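PDB 3HCW: maltose operon transcriptional repressor from Staphylococcus aureus subsp. aureus Mu50, which probably represses transcription of the maltose operon, its periplasmic-binding-protein-like C-terminal part being the likely sensor of a small effector. Local coordinates for residues A[71-76]-A[95-100]. Numbering follows the deposited sequence.
Sequences AFILLY and IVIGKP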
loop_
_atom_site.group_PDB
_atom_site.type_symbol
_atom_site.label_atom_id
_atom_site.label_comp_id
_atom_site.label_asym_id
_atom_site.label_seq_id
_atom_site.Cartn_x
_atom_site.Cartn_y
_atom_site.Cartn_z
ATOM N N ALA A 71 10.436 -21.439 14.182
ATOM C CA ALA A 71 9.909 -21.930 12.913
ATOM C C ALA A 71 9.807 -20.834 11.863
ATOM O O ALA A 71 10.025 -19.648 12.146
ATOM C CB ALA A 71 8.555 -22.573 13.130
ATOM N N PHE A 72 9.462 -21.246 10.647
ATOM C CA PHE A 72 9.405 -20.340 9.510
ATOM C C PHE A 72 8.094 -20.437 8.762
ATOM O O PHE A 72 7.400 -21.444 8.824
ATOM C CB PHE A 72 10.546 -20.639 8.550
ATOM C CG PHE A 72 11.860 -20.097 8.993
ATOM C CD1 PHE A 72 12.231 -18.809 8.651
ATOM C CD2 PHE A 72 12.724 -20.869 9.765
ATOM C CE1 PHE A 72 13.464 -18.283 9.048
ATOM C CE2 PHE A 72 13.953 -20.360 10.165
ATOM C CZ PHE A 72 14.329 -19.062 9.800
ATOM N N ILE A 73 7.755 -19.372 8.059
ATOM C CA ILE A 73 6.665 -19.400 7.102
ATOM C C ILE A 73 7.247 -18.798 5.829
ATOM O O ILE A 73 7.582 -17.609 5.816
ATOM C CB ILE A 73 5.436 -18.578 7.590
ATOM C CG1 ILE A 73 4.858 -19.147 8.896
ATOM C CG2 ILE A 73 4.360 -18.526 6.519
ATOM C CD1 ILE A 73 3.641 -18.387 9.410
ATOM N N LEU A 74 7.422 -19.621 4.790
ATOM C CA LEU A 74 7.853 -19.125 3.471
ATOM C C LEU A 74 6.668 -18.477 2.776
ATOM O O LEU A 74 5.657 -19.133 2.530
ATOM C CB LEU A 74 8.388 -20.250 2.586
ATOM C CG LEU A 74 9.562 -21.103 3.065
ATOM C CD1 LEU A 74 9.974 -22.058 1.977
ATOM C CD2 LEU A 74 10.719 -20.236 3.432
ATOM N N LEU A 75 6.796 -17.193 2.455
ATOM C CA LEU A 75 5.697 -16.425 1.867
ATOM C C LEU A 75 5.633 -16.495 0.334
ATOM O O LEU A 75 5.033 -15.630 -0.301
ATOM C CB LEU A 75 5.765 -14.962 2.285
ATOM C CG LEU A 75 5.446 -14.385 3.670
ATOM C CD1 LEU A 75 4.426 -13.269 3.492
ATOM C CD2 LEU A 75 4.924 -15.373 4.641
ATOM N N TYR A 76 6.241 -17.526 -0.247
ATOM C CA TYR A 76 6.178 -17.769 -1.683
ATOM C C TYR A 76 6.425 -19.253 -1.951
ATOM O O TYR A 76 6.913 -19.966 -1.082
ATOM C CB TYR A 76 7.210 -16.906 -2.427
ATOM C CG TYR A 76 8.637 -17.280 -2.118
ATOM C CD1 TYR A 76 9.316 -16.692 -1.052
ATOM C CD2 TYR A 76 9.311 -18.230 -2.892
ATOM C CE1 TYR A 76 10.624 -17.046 -0.761
ATOM C CE2 TYR A 76 10.606 -18.590 -2.606
ATOM C CZ TYR A 76 11.256 -17.993 -1.545
ATOM O OH TYR A 76 12.543 -18.348 -1.279
ATOM N N ILE A 95 6.000 -23.630 7.312
ATOM C CA ILE A 95 4.811 -23.580 6.470
ATOM C C ILE A 95 5.223 -22.914 5.162
ATOM O O ILE A 95 6.178 -22.138 5.136
ATOM C CB ILE A 95 3.639 -22.807 7.184
ATOM C CG1 ILE A 95 2.557 -23.776 7.629
ATOM C CG2 ILE A 95 2.949 -21.824 6.281
ATOM C CD1 ILE A 95 2.999 -24.751 8.649
ATOM N N VAL A 96 4.534 -23.244 4.074
ATOM C CA VAL A 96 4.715 -22.528 2.821
ATOM C C VAL A 96 3.395 -21.903 2.420
ATOM O O VAL A 96 2.362 -22.569 2.398
ATOM C CB VAL A 96 5.224 -23.450 1.692
ATOM C CG1 VAL A 96 5.430 -22.663 0.393
ATOM C CG2 VAL A 96 6.520 -24.142 2.101
ATOM N N ILE A 97 3.417 -20.615 2.126
ATOM C CA ILE A 97 2.281 -20.015 1.473
ATOM C C ILE A 97 2.494 -20.123 -0.038
ATOM O O ILE A 97 3.355 -19.443 -0.612
ATOM C CB ILE A 97 2.026 -18.581 1.940
ATOM C CG1 ILE A 97 1.822 -18.570 3.458
ATOM C CG2 ILE A 97 0.807 -18.002 1.229
ATOM C CD1 ILE A 97 1.379 -17.246 4.008
ATOM N N GLY A 98 1.717 -21.019 -0.654
ATOM C CA GLY A 98 1.774 -21.287 -2.092
ATOM C C GLY A 98 1.462 -22.740 -2.416
ATOM O O GLY A 98 0.920 -23.470 -1.577
ATOM N N LYS A 99 1.817 -23.156 -3.634
ATOM C CA LYS A 99 1.479 -24.488 -4.145
ATOM C C LYS A 99 2.579 -25.546 -3.951
ATOM O O LYS A 99 3.736 -25.300 -4.297
ATOM C CB LYS A 99 1.149 -24.404 -5.636
ATOM C CG LYS A 99 0.146 -25.469 -6.116
ATOM C CD LYS A 99 0.495 -26.016 -7.497
ATOM C CE LYS A 99 1.204 -24.997 -8.365
ATOM N NZ LYS A 99 1.267 -25.479 -9.771
ATOM N N PRO A 100 2.205 -26.729 -3.421
ATOM C CA PRO A 100 3.092 -27.900 -3.384
ATOM C C PRO A 100 3.479 -28.313 -4.790
ATOM O O PRO A 100 2.624 -28.372 -5.675
ATOM C CB PRO A 100 2.230 -28.984 -2.726
ATOM C CG PRO A 100 0.804 -28.505 -2.856
ATOM C CD PRO A 100 0.893 -27.014 -2.802
#
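The carbonyl oxygen of L74 takes the shortest bond of the contact, from the backbone N of I97 at 2.7 Å, almost straight at the hydrogen (172°). The CA of V96 adds a C-H...O contact to this same oxygen at 3.5 Å. One step back, the O of I95 accepts the N of L74 at 2.8 Å and has the CA of I73 as a C-H...O neighbour. The N of I95 in turn bonds to the O of F72. Together the three bonds make a parallel ladder, with I73 beside I95 and L74 beside V96. These are neighbouring strands of a right-handed beta-alpha-beta crossover through helix 82-89, within the N-terminal Rossmann-like half of a LacI/GalR-type effector-binding domain; backbone bonds from A71, I73 and L75 to strand 9-13 place 71-74 in the interior of the sheet. On one face, the CG2 methyls of I73 and I95 meet at 3.6 Å, the two side chains lying alongside and pointing the same way. A chi1 of -62° puts CG1 of I73 beside the backbone N and leaves CG2 anti to it, where the methyl also touches CG1 of I97 at 4.0 Å. Helix 247-263 covers I73 and I95, whereas helix 25-39 covers L75 and I97, whose CD2 and CD1 methyls meet at 4.1 Å. The other face carries L74 and V96, crossing at an angle with CD1 against CG2; L74 packs there on K84 and L87 of helix 82-89. Past the last bridge, CG1 of V96 lies 3.4 Å from the carbonyl O of Y76, while the Y76 side chain touches I83 and its OH is hydrogen-bonded to D81. At the C-terminal end of the pair, the O of I97 makes a weak hydrogen bond to a glycerol, probably from the crystallisation liquor.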